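Glycosyltransferase (duf1792) (PDB 5V4A) transfers sugar from a nucleotide-activated donor as a GT-D-fold glycosyltransferase, this chain being the UDP-binding C-terminal piece of a longer protein. Local coordinates at residues Thr198-Gly201 and Pro202-Lys205; Leu50-Arg53 and Leu54-Ile57; Ser178-Glu181 and Ala182-Ala186; Tyr209-Gln213 and Glu214-Ala218; Glu32-Val36 and Ala37-Ile41. All coordinates share one frame; numbering follows the deposited sequence.

Contact 1: residues Thr198-Gly201 and Pro202-Lys205; sequences TMLG and PTAK. With UDP (uridine-5'-diphosphate), chain C.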
# COMPACT_ATOMS: atom_id res chain seq x y z
N THR A 198 -16.59 -9.08 3.59
CA THR A 198 -17.81 -9.06 4.39
C THR A 198 -17.77 -7.91 5.39
O THR A 198 -16.72 -7.57 5.96
CB THR A 198 -18.05 -10.43 5.09
OG1 THR A 198 -19.37 -10.47 5.64
CG2 THR A 198 -17.05 -10.68 6.20
N MET A 199 -18.93 -7.27 5.54
CA MET A 199 -19.15 -6.13 6.43
C MET A 199 -20.46 -6.48 7.13
O MET A 199 -21.52 -6.10 6.64
CB MET A 199 -19.27 -4.81 5.67
CG MET A 199 -18.07 -4.39 4.82
SD MET A 199 -17.72 -5.49 3.44
CE MET A 199 -19.20 -5.22 2.55
N LEU A 200 -20.40 -7.26 8.22
CA LEU A 200 -21.62 -7.86 8.74
C LEU A 200 -21.56 -8.10 10.24
O LEU A 200 -22.19 -9.04 10.73
CB LEU A 200 -21.93 -9.18 8.00
CG LEU A 200 -23.37 -9.70 7.91
CD1 LEU A 200 -24.32 -8.75 7.17
CD2 LEU A 200 -23.40 -11.12 7.30
N GLY A 201 -20.85 -7.25 10.98
CA GLY A 201 -20.81 -7.36 12.43
C GLY A 201 -20.38 -8.73 12.91
O GLY A 201 -19.49 -9.36 12.31
N PRO A 202 -21.01 -9.22 13.98
CA PRO A 202 -20.62 -10.52 14.54
C PRO A 202 -20.87 -11.69 13.60
O PRO A 202 -20.15 -12.69 13.66
CB PRO A 202 -21.45 -10.62 15.83
CG PRO A 202 -21.90 -9.21 16.11
CD PRO A 202 -22.08 -8.58 14.78
N THR A 203 -21.89 -11.60 12.73
CA THR A 203 -22.13 -12.64 11.74
C THR A 203 -20.98 -12.74 10.74
O THR A 203 -20.69 -13.84 10.24
CB THR A 203 -23.46 -12.39 11.02
OG1 THR A 203 -24.50 -12.24 11.99
CG2 THR A 203 -23.81 -13.52 10.04
N ALA A 204 -20.32 -11.63 10.44
CA ALA A 204 -19.17 -11.69 9.53
C ALA A 204 -18.10 -12.65 10.05
O ALA A 204 -17.43 -13.32 9.25
CB ALA A 204 -18.58 -10.29 9.33
N LYS A 205 -17.93 -12.74 11.37
CA LYS A 205 -16.82 -13.52 11.90
C LYS A 205 -17.08 -15.01 11.75
O LYS A 205 -16.18 -15.78 11.41
CB LYS A 205 -16.58 -13.17 13.37
CG LYS A 205 -16.09 -11.74 13.56
CD LYS A 205 -17.17 -10.73 13.73
CE LYS A 205 -16.59 -9.33 13.98
NZ LYS A 205 -16.17 -8.51 12.78
N1 UDP C . -23.96 -5.18 10.06
C2 UDP C . -24.94 -5.71 9.25
N3 UDP C . -25.77 -6.61 9.85
C4 UDP C . -25.73 -7.03 11.17
C5 UDP C . -24.69 -6.45 11.94
C6 UDP C . -23.84 -5.56 11.38
O2 UDP C . -25.06 -5.40 8.07
O4 UDP C . -26.56 -7.87 11.57
C1' UDP C . -22.99 -4.25 9.44
C2' UDP C . -23.10 -2.77 9.77
O2' UDP C . -24.16 -2.15 9.04
C3' UDP C . -21.70 -2.28 9.35
C4' UDP C . -20.80 -3.51 9.61
O4' UDP C . -21.70 -4.60 9.88
O3' UDP C . -21.61 -1.97 7.96
C5' UDP C . -19.79 -3.36 10.72
O5' UDP C . -19.11 -4.60 11.02
PA UDP C . -18.11 -4.70 12.25
O1A UDP C . -18.87 -4.57 13.57
O2A UDP C . -17.31 -5.93 12.05
O3A UDP C . -17.17 -3.37 12.12
PB UDP C . -15.80 -2.92 12.77
O1B UDP C . -15.41 -4.14 13.62
O2B UDP C . -16.21 -1.74 13.68
O3B UDP C . -14.77 -2.58 11.73

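Contact 2: residues Leu50-Arg53 and Leu54-Ile57; sequences LSAR and LREI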
# COMPACT_ATOMS: atom_id res chain seq x y z
N LEU A 50 -24.33 -18.09 18.60
CA LEU A 50 -23.38 -17.09 18.11
C LEU A 50 -22.27 -16.82 19.12
O LEU A 50 -21.08 -16.90 18.79
CB LEU A 50 -24.13 -15.80 17.78
CG LEU A 50 -23.28 -14.58 17.43
CD1 LEU A 50 -22.40 -14.89 16.28
CD2 LEU A 50 -24.16 -13.37 17.11
N SER A 51 -22.64 -16.49 20.36
CA SER A 51 -21.64 -16.12 21.36
C SER A 51 -20.65 -17.24 21.62
O SER A 51 -19.44 -17.00 21.72
CB SER A 51 -22.34 -15.72 22.66
OG SER A 51 -23.03 -14.51 22.51
N ALA A 52 -21.14 -18.48 21.69
CA ALA A 52 -20.24 -19.61 21.89
C ALA A 52 -19.34 -19.79 20.68
O ALA A 52 -18.16 -20.17 20.81
CB ALA A 52 -21.04 -20.88 22.17
N ARG A 53 -19.88 -19.55 19.49
CA ARG A 53 -19.08 -19.64 18.28
C ARG A 53 -18.04 -18.53 18.21
O ARG A 53 -16.92 -18.76 17.73
CB ARG A 53 -19.98 -19.59 17.05
CG ARG A 53 -19.25 -19.90 15.75
CD ARG A 53 -18.79 -21.34 15.65
NE ARG A 53 -18.39 -21.68 14.29
CZ ARG A 53 -17.76 -22.80 13.95
NH1 ARG A 53 -17.45 -23.70 14.87
NH2 ARG A 53 -17.44 -23.03 12.68
N LEU A 54 -18.37 -17.33 18.67
CA LEU A 54 -17.37 -16.26 18.64
C LEU A 54 -16.24 -16.54 19.62
O LEU A 54 -15.05 -16.37 19.28
CB LEU A 54 -18.02 -14.91 18.98
CG LEU A 54 -19.10 -14.37 18.06
CD1 LEU A 54 -19.72 -13.12 18.70
CD2 LEU A 54 -18.53 -14.04 16.69
N ARG A 55 -16.58 -16.97 20.83
CA ARG A 55 -15.57 -17.34 21.81
C ARG A 55 -14.67 -18.43 21.26
O ARG A 55 -13.45 -18.41 21.49
CB ARG A 55 -16.26 -17.79 23.09
CG ARG A 55 -15.35 -18.05 24.27
CD ARG A 55 -16.21 -18.40 25.45
NE ARG A 55 -17.12 -19.49 25.11
CZ ARG A 55 -18.21 -19.80 25.81
NH1 ARG A 55 -18.53 -19.10 26.89
NH2 ARG A 55 -18.97 -20.82 25.41
N GLU A 56 -15.24 -19.36 20.49
CA GLU A 56 -14.43 -20.46 19.96
C GLU A 56 -13.41 -19.96 18.95
O GLU A 56 -12.26 -20.41 18.95
CB GLU A 56 -15.33 -21.52 19.32
CG GLU A 56 -14.55 -22.78 19.01
CD GLU A 56 -15.34 -23.83 18.25
OE1 GLU A 56 -16.56 -23.65 18.05
OE2 GLU A 56 -14.70 -24.81 17.80
N ILE A 57 -13.83 -19.05 18.07
CA ILE A 57 -12.94 -18.55 17.04
C ILE A 57 -11.86 -17.66 17.64
O ILE A 57 -10.68 -17.71 17.23
CB ILE A 57 -13.75 -17.82 15.95
CG1 ILE A 57 -14.75 -18.76 15.29
CG2 ILE A 57 -12.86 -17.24 14.89
CD1 ILE A 57 -15.78 -17.99 14.44
O HOH W 1 -18.76 -22.70 19.14
O HOH W 2 -17.12 -21.74 22.94

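Contact 3: residues Ser178-Glu181 and Ala182-Ala186; sequences SKLE and AIKQA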
# COMPACT_ATOMS: atom_id res chain seq x y z
N SER A 178 -29.42 -14.72 12.35
CA SER A 178 -30.50 -15.69 12.17
C SER A 178 -30.62 -16.18 10.73
O SER A 178 -31.32 -17.17 10.48
CB SER A 178 -31.84 -15.08 12.61
OG SER A 178 -32.38 -14.24 11.62
N LYS A 179 -29.95 -15.53 9.77
CA LYS A 179 -29.99 -15.94 8.37
C LYS A 179 -28.66 -16.53 7.89
O LYS A 179 -28.48 -16.69 6.69
CB LYS A 179 -30.38 -14.75 7.50
CG LYS A 179 -31.89 -14.47 7.52
CD LYS A 179 -32.30 -13.49 6.44
CE LYS A 179 -33.80 -13.17 6.53
NZ LYS A 179 -34.65 -14.37 6.32
N LEU A 180 -27.77 -16.93 8.81
CA LEU A 180 -26.41 -17.32 8.44
C LEU A 180 -26.39 -18.42 7.38
O LEU A 180 -25.65 -18.33 6.39
CB LEU A 180 -25.64 -17.78 9.68
CG LEU A 180 -24.25 -18.39 9.41
CD1 LEU A 180 -23.28 -17.33 8.90
CD2 LEU A 180 -23.68 -19.05 10.66
N GLU A 181 -27.21 -19.46 7.54
CA GLU A 181 -27.11 -20.57 6.60
C GLU A 181 -27.61 -20.16 5.22
O GLU A 181 -27.04 -20.57 4.20
CB GLU A 181 -27.89 -21.79 7.11
CG GLU A 181 -27.25 -22.49 8.30
CD GLU A 181 -25.83 -22.98 8.01
OE1 GLU A 181 -25.55 -23.44 6.87
OE2 GLU A 181 -24.99 -22.89 8.93
N ALA A 182 -28.63 -19.31 5.18
CA ALA A 182 -29.12 -18.80 3.90
C ALA A 182 -28.10 -17.88 3.25
O ALA A 182 -27.95 -17.89 2.02
CB ALA A 182 -30.45 -18.07 4.09
N ILE A 183 -27.39 -17.08 4.06
CA ILE A 183 -26.32 -16.24 3.51
C ILE A 183 -25.22 -17.11 2.94
O ILE A 183 -24.74 -16.87 1.82
CB ILE A 183 -25.79 -15.28 4.59
CG1 ILE A 183 -26.87 -14.27 5.00
CG2 ILE A 183 -24.59 -14.49 4.05
CD1 ILE A 183 -26.57 -13.56 6.33
N LYS A 184 -24.81 -18.16 3.68
CA LYS A 184 -23.80 -19.09 3.17
C LYS A 184 -24.25 -19.74 1.88
O LYS A 184 -23.47 -19.90 0.94
CB LYS A 184 -23.48 -20.16 4.22
CG LYS A 184 -22.46 -19.69 5.24
CD LYS A 184 -21.83 -20.83 6.00
CE LYS A 184 -22.68 -21.30 7.13
NZ LYS A 184 -22.00 -22.39 7.88
N GLN A 185 -25.53 -20.11 1.81
CA GLN A 185 -26.03 -20.72 0.59
C GLN A 185 -25.94 -19.76 -0.58
O GLN A 185 -25.54 -20.14 -1.69
CB GLN A 185 -27.47 -21.18 0.79
CG GLN A 185 -28.10 -21.80 -0.42
CD GLN A 185 -29.32 -22.62 -0.06
OE1 GLN A 185 -30.01 -22.33 0.91
NE2 GLN A 185 -29.57 -23.68 -0.83
N ALA A 186 -26.24 -18.48 -0.35
CA ALA A 186 -26.10 -17.49 -1.40
C ALA A 186 -24.65 -17.35 -1.82
O ALA A 186 -24.36 -17.22 -3.02
CB ALA A 186 -26.66 -16.14 -0.95

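Contact 4: residues Tyr209-Gln213 and Glu214-Ala218; sequences YDLVQ and EGYRA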
# COMPACT_ATOMS: atom_id res chain seq x y z
N TYR A 209 -15.12 -17.60 9.04
CA TYR A 209 -14.58 -18.86 9.54
C TYR A 209 -15.18 -20.05 8.80
O TYR A 209 -14.45 -20.93 8.33
CB TYR A 209 -14.83 -19.00 11.04
CG TYR A 209 -14.26 -20.30 11.57
CD1 TYR A 209 -12.98 -20.34 12.09
CD2 TYR A 209 -14.99 -21.48 11.52
CE1 TYR A 209 -12.44 -21.54 12.55
CE2 TYR A 209 -14.45 -22.68 11.98
CZ TYR A 209 -13.18 -22.70 12.50
OH TYR A 209 -12.64 -23.88 12.96
N ASP A 210 -16.51 -20.08 8.68
CA ASP A 210 -17.17 -21.21 8.04
C ASP A 210 -16.78 -21.31 6.57
O ASP A 210 -16.61 -22.41 6.04
CB ASP A 210 -18.70 -21.08 8.17
CG ASP A 210 -19.21 -21.51 9.53
OD1 ASP A 210 -18.44 -22.08 10.33
OD2 ASP A 210 -20.41 -21.29 9.79
N LEU A 211 -16.67 -20.16 5.90
CA LEU A 211 -16.30 -20.17 4.49
C LEU A 211 -14.86 -20.63 4.29
O LEU A 211 -14.58 -21.34 3.31
CB LEU A 211 -16.50 -18.77 3.90
CG LEU A 211 -17.94 -18.35 3.64
CD1 LEU A 211 -17.96 -16.91 3.14
CD2 LEU A 211 -18.62 -19.28 2.65
N VAL A 212 -13.96 -20.30 5.22
CA VAL A 212 -12.58 -20.78 5.13
C VAL A 212 -12.53 -22.30 5.17
O VAL A 212 -11.79 -22.94 4.41
CB VAL A 212 -11.74 -20.17 6.27
CG1 VAL A 212 -10.40 -20.90 6.40
CG2 VAL A 212 -11.52 -18.66 6.02
N GLN A 213 -13.36 -22.90 6.01
CA GLN A 213 -13.35 -24.36 6.13
C GLN A 213 -13.75 -25.02 4.82
O GLN A 213 -13.38 -26.18 4.56
CB GLN A 213 -14.28 -24.80 7.26
CG GLN A 213 -13.99 -24.13 8.60
CD GLN A 213 -12.50 -24.09 8.97
OE1 GLN A 213 -11.81 -25.11 8.95
NE2 GLN A 213 -12.02 -22.90 9.31
N GLU A 214 -14.55 -24.33 4.01
CA GLU A 214 -14.95 -24.79 2.69
C GLU A 214 -14.02 -24.34 1.59
O GLU A 214 -14.33 -24.52 0.41
CB GLU A 214 -16.38 -24.35 2.40
CG GLU A 214 -17.38 -24.93 3.36
CD GLU A 214 -18.79 -24.53 3.00
OE1 GLU A 214 -19.14 -24.64 1.81
OE2 GLU A 214 -19.54 -24.11 3.91
N GLY A 215 -12.90 -23.71 1.93
CA GLY A 215 -11.88 -23.41 0.94
C GLY A 215 -12.02 -22.10 0.19
O GLY A 215 -11.35 -21.94 -0.84
N TYR A 216 -12.85 -21.17 0.66
CA TYR A 216 -12.95 -19.82 0.11
C TYR A 216 -11.98 -18.88 0.81
O TYR A 216 -11.50 -19.14 1.91
CB TYR A 216 -14.37 -19.25 0.25
CG TYR A 216 -15.45 -20.01 -0.47
CD1 TYR A 216 -15.80 -19.69 -1.77
CD2 TYR A 216 -16.14 -21.05 0.16
CE1 TYR A 216 -16.79 -20.39 -2.44
CE2 TYR A 216 -17.13 -21.76 -0.50
CZ TYR A 216 -17.45 -21.42 -1.81
OH TYR A 216 -18.43 -22.12 -2.47
N ARG A 217 -11.72 -17.74 0.16
CA ARG A 217 -10.95 -16.67 0.77
C ARG A 217 -11.87 -15.50 1.06
O ARG A 217 -12.58 -15.02 0.18
CB ARG A 217 -9.78 -16.21 -0.12
CG ARG A 217 -8.92 -15.23 0.66
CD ARG A 217 -7.69 -14.72 -0.05
NE ARG A 217 -6.99 -13.84 0.89
CZ ARG A 217 -6.29 -12.76 0.59
NH1 ARG A 217 -6.14 -12.39 -0.67
NH2 ARG A 217 -5.71 -12.08 1.57
N ALA A 218 -11.85 -15.04 2.31
CA ALA A 218 -12.81 -14.05 2.76
C ALA A 218 -12.12 -13.12 3.75
O ALA A 218 -11.38 -13.58 4.62
CB ALA A 218 -14.04 -14.71 3.41
O HOH W 3 -18.00 -24.39 6.69

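Contact 5: residues Glu32-Val36 and Ala37-Ile41; sequences EMDLV and AGRSI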
# COMPACT_ATOMS: atom_id res chain seq x y z
N GLU A 32 -18.03 -7.90 19.85
CA GLU A 32 -17.98 -9.36 19.95
C GLU A 32 -17.74 -9.81 21.38
O GLU A 32 -18.38 -10.76 21.87
CB GLU A 32 -16.91 -9.91 19.01
CG GLU A 32 -17.31 -9.89 17.55
CD GLU A 32 -17.55 -8.49 17.02
OE1 GLU A 32 -16.60 -7.67 17.06
OE2 GLU A 32 -18.66 -8.23 16.50
N MET A 33 -16.82 -9.13 22.08
CA MET A 33 -16.60 -9.44 23.49
C MET A 33 -17.85 -9.16 24.32
O MET A 33 -18.12 -9.86 25.30
CB MET A 33 -15.39 -8.67 24.02
CG MET A 33 -15.22 -8.75 25.51
SD MET A 33 -15.01 -10.47 26.06
CE MET A 33 -13.52 -10.96 25.20
N ASP A 34 -18.61 -8.12 23.95
CA ASP A 34 -19.91 -7.89 24.59
C ASP A 34 -20.79 -9.12 24.50
O ASP A 34 -21.41 -9.52 25.48
CB ASP A 34 -20.60 -6.69 23.94
CG ASP A 34 -20.37 -5.41 24.69
OD1 ASP A 34 -20.52 -4.32 24.08
OD2 ASP A 34 -20.04 -5.49 25.89
N LEU A 35 -20.91 -9.69 23.30
CA LEU A 35 -21.74 -10.86 23.10
C LEU A 35 -21.18 -12.10 23.80
O LEU A 35 -21.95 -12.92 24.32
CB LEU A 35 -21.90 -11.13 21.60
CG LEU A 35 -22.88 -10.26 20.83
CD1 LEU A 35 -22.64 -10.38 19.34
CD2 LEU A 35 -24.33 -10.65 21.18
N VAL A 36 -19.85 -12.26 23.81
CA VAL A 36 -19.25 -13.38 24.51
C VAL A 36 -19.49 -13.28 26.01
O VAL A 36 -19.51 -14.30 26.71
CB VAL A 36 -17.74 -13.47 24.20
CG1 VAL A 36 -17.07 -14.53 25.06
CG2 VAL A 36 -17.52 -13.75 22.71
N ALA A 37 -19.72 -12.07 26.51
CA ALA A 37 -20.11 -11.87 27.89
C ALA A 37 -21.61 -12.00 28.12
O ALA A 37 -22.09 -11.73 29.22
CB ALA A 37 -19.63 -10.50 28.38
N GLY A 38 -22.37 -12.42 27.10
CA GLY A 38 -23.80 -12.64 27.26
C GLY A 38 -24.65 -11.39 27.14
O GLY A 38 -25.74 -11.35 27.71
N ARG A 39 -24.18 -10.38 26.41
CA ARG A 39 -24.85 -9.09 26.27
C ARG A 39 -25.22 -8.86 24.82
O ARG A 39 -24.45 -9.19 23.92
CB ARG A 39 -23.95 -7.95 26.73
CG ARG A 39 -23.93 -7.69 28.21
CD ARG A 39 -22.51 -7.57 28.72
NE ARG A 39 -22.43 -6.65 29.84
CZ ARG A 39 -22.60 -7.00 31.11
NH1 ARG A 39 -22.87 -8.26 31.42
NH2 ARG A 39 -22.51 -6.09 32.07
N SER A 40 -26.42 -8.34 24.58
CA SER A 40 -26.79 -7.95 23.22
C SER A 40 -26.05 -6.67 22.84
O SER A 40 -25.65 -5.89 23.71
CB SER A 40 -28.30 -7.74 23.09
OG SER A 40 -29.02 -8.92 23.40
N ILE A 41 -25.86 -6.48 21.54
CA ILE A 41 -25.34 -5.22 21.02
C ILE A 41 -26.38 -4.61 20.08
O ILE A 41 -27.36 -5.26 19.69
CB ILE A 41 -23.97 -5.40 20.32
CG1 ILE A 41 -24.07 -6.28 19.09
CG2 ILE A 41 -22.96 -5.97 21.29
CD1 ILE A 41 -22.76 -6.33 18.29
O HOH W 4 -23.46 -4.00 24.45

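Contact 1: residues Thr198-Gly201 and Pro202-Lys205
The turn from strand 195-199 into helix 201-213 opens a beta-alpha-beta unit of the GT-D fold, and here it forms part of the UDP pocket. Leu200 and Gly201 make the bend, and Ala204 is tied back to both. Ala204 N gives its hydrogen to Leu200 O at 3.2 Å, reaching it from above the carbonyl plane. A weak second bond runs from the same N-H to Gly201 O. The methyl of Ala204 points into the turn. Ala204 CB lies 3.5 Å from Thr198 CG2 and also touches Leu200 CB. Thr198 OG1 turns to another partner and bonds Val146 O in the neighbouring strand.

The two branches of Leu200 do different work. Leu200 CD2 meets Thr203 CG2 at 3.7 Å, while Leu200 CD1 reaches UDP O2 at 3.5 Å, beside the uracil. Gly201 has a positive phi of 55°, and its N-H points to the nucleotide. Gly201 N bonds UDP O5' at 3.2 Å.

Lys205 comes from one turn into the helix. Bends at chi2 (89°) and chi4 (84°) fold its chain over the Gly201 carbonyl, with Lys205 CD 3.0 Å from Gly201 O. The ammonium also forms a salt bridge with Asp220 and lies close to Arg27, another UDP-binding residue. The nearby positive charges are consistent with binding a diphosphate, with Asp220 probably balancing the lysine. Lys205 NZ ends 2.9 Å from UDP O2A, a hydrogen bond to the alpha-phosphate.

Contact 2: residues Leu50-Arg53 and Leu54-Ile57
Arg53 lies along the helix toward Glu56 and Ile57. Its CB is near the next peptide simply by connectivity. Arg53 CG is anti to the backbone N (chi1 -171°) and meets Ile57 CD1 at 4.2 Å. The chain bends at chi2, and Arg53 CD passes 4.0 Å from Glu56 OE1. At the tip, NH1 forms a salt bridge with Glu56, with 3.3 Å between Arg53 NH1 and Glu56 OE1. The oxygen lies at the guanidinium edge, somewhat tilted from its plane. The two flat groups stand 74° apart, and OE1 is met from above the carboxylate plane. The second terminal nitrogen, NH2, makes a salt bridge with Asp210 of helix 201-213.

All of this lies within helix 48-58, whose i to i+4 backbone bonds join the two halves. The shortest of the four links Leu54 N to Leu50 O at 2.7 Å. On the buried face Leu50 CD1 packs on Leu54 CG, 3.8 Å away, and both leucines also touch Leu35 of helix 30-36.

The outer face is wetter. One water donates to Glu56 OE1 and, weakly, to Ala52 O. A second donates to Ala52 O and accepts from Arg55 NE, in the plane of that guanidinium. Arg55 NH2 folds back to 3.8 Å from Ala52 CB.

Contact 3: residues Ser178-Glu181 and Ala182-Ala186
This is a local contact within the first turns of helix 180-190, which lies between strands 165-171 and 195-199 in the chain. Glu181 and Lys184 pair on its side, and Lys179 stands at the N-cap. The two charged side chains lie side by side and point the same way. Glu181 is bent at chi2 (-58°), which curls its carboxylate toward the lysine. Lys184 NZ and Glu181 OE2 are 3.2 Å apart, a salt bridge whose hydrogen bond is weak. The methylene before the ammonium is nearly as near, with Lys184 CE 3.3 Å from Glu181 OE2. Lys184 NZ has its stronger partner in Asp210, so the ammonium is shared between two acids.

Both flanking strands belong to the five-stranded parallel sheet, and the helix packs beside helix 201-213. Its opening bonds are regular: Ile183 N to Lys179 O at 2.9 Å, Lys184 N to Leu180 O at 2.8 Å and Gln185 N to Glu181 O.

Carbon contacts lie beside the salt bridge. Leu180 CG is 4.0 Å from Lys184 CE, and Ile183 CD1 is 4.2 Å from Lys179 CB. Ile183 CG1 lies against the Lys179 carbonyl, 3.4 Å from Lys179 O. Ile183 also touches Leu200 and Cys171.

Contact 4: residues Tyr209-Gln213 and Glu214-Ala218
Tyr216 and Leu211 meet where helix 201-213 ends in a Schellman motif. Two backbone bonds define it. Tyr216 N reaches Leu211 O at 3.2 Å, and Gly215 N reaches Val212 O at 2.8 Å, both from above the carbonyl plane. Gly215 is the C-prime residue, whose positive phi (88°) turns the chain out of the helix. Glu214 N makes only weak bonds, to Asp210 O and Leu211 O.

The apolar pair lies beside the motif, with Leu211 CD2 3.9 Å from Tyr216 CD2.

A polar atom meets the ring edge: Leu211 O lies in the tyrosine plane, 3.5 Å from Tyr216 CD2. Side-chain polar contacts lie along the last turn. Gln213 bends at chi2 (-45°) so that Gln213 NE2 returns to Tyr209 O at 3.3 Å. Tyr209 O also accepts from Gln213 N, on the opposite face of its plane. Arg65 NH1 bonds Gln213 OE1, fixing the amide at both ends. The same NE2 stands over one face of the Tyr209 ring. A water donates to both Asp210 O and Glu214 OE2.

Around the turn, Glu214 forms a salt bridge with Arg188, and Leu211 touches Val187 of helix 180-190. Tyr209 packs on helix 48-58. Beyond the motif, Ala218 makes a backbone hydrogen bond with Val25 of strand 24-27.

Contact 5: residues Glu32-Val36 and Ala37-Ile41
Leu35, Asp34 CB and Ile41 form the tight side of this contact; the charged ends of Asp34 and Arg39 form the looser one. The Leu35 side chain lies against the chain that returns after the helix, with Leu35 CD2 3.1 Å from Arg39 O. Leu35 CA also makes a CA-H...O contact with Arg39 O at 3.3 Å. Leu35 CD1 meets Ile41 CD1 at 4.2 Å, the two side chains crossing at about a right angle. The Ile41 chi1 of 64° sets CG2 anti to the carbonyl carbon, beside the backbone N. From there Ile41 CG2 meets Asp34 CB at 3.6 Å.

A Schellman motif ends the helix here. Arg39 N bonds Asp34 O at 3.0 Å, and Gly38 N bonds Leu35 O at 2.9 Å. Gly38, at C-prime, has a positive phi of 82°.

On the solvent side Arg39 is exposed. Arg39 CB rests 3.2 Å from Asp34 O, but Asp34 OD2 and Arg39 NE stay 4.8 Å apart. A water donates to Ser40 O and, weakly, to Asp34 OD1.

Three helices pack on helix 30-36 and the loop after it. Leu35 and Ile41 touch Pro202 of helix 201-213, Met33 and Ala37 pack on Phe96 of helix 82-103, and Val36 lies on Leu54 and Arg55 of helix 48-58.

Along the chain the order is contact 5, contact 2, contact 3, contact 1 and contact 4. All belong to the GT-D glycosyltransferase part of the chain. Contacts 1 and 4 share helix 201-213, at its start and end, with centres about 14 Å apart. Contact 1 touches contacts 2, 3 and 5, whose centres lie about 12 to 14 Å from its own. Contacts 2 and 3 do not touch each other; their nearest atoms are about 7 Å apart. Contact 4 reaches both through Asp210. Contacts 2 and 5 lie on consecutive helices, joined by a probable hydrogen bond between Ser51 OG and Leu35 O. Helix 201-213 thus connects the UDP pocket to the surrounding helices.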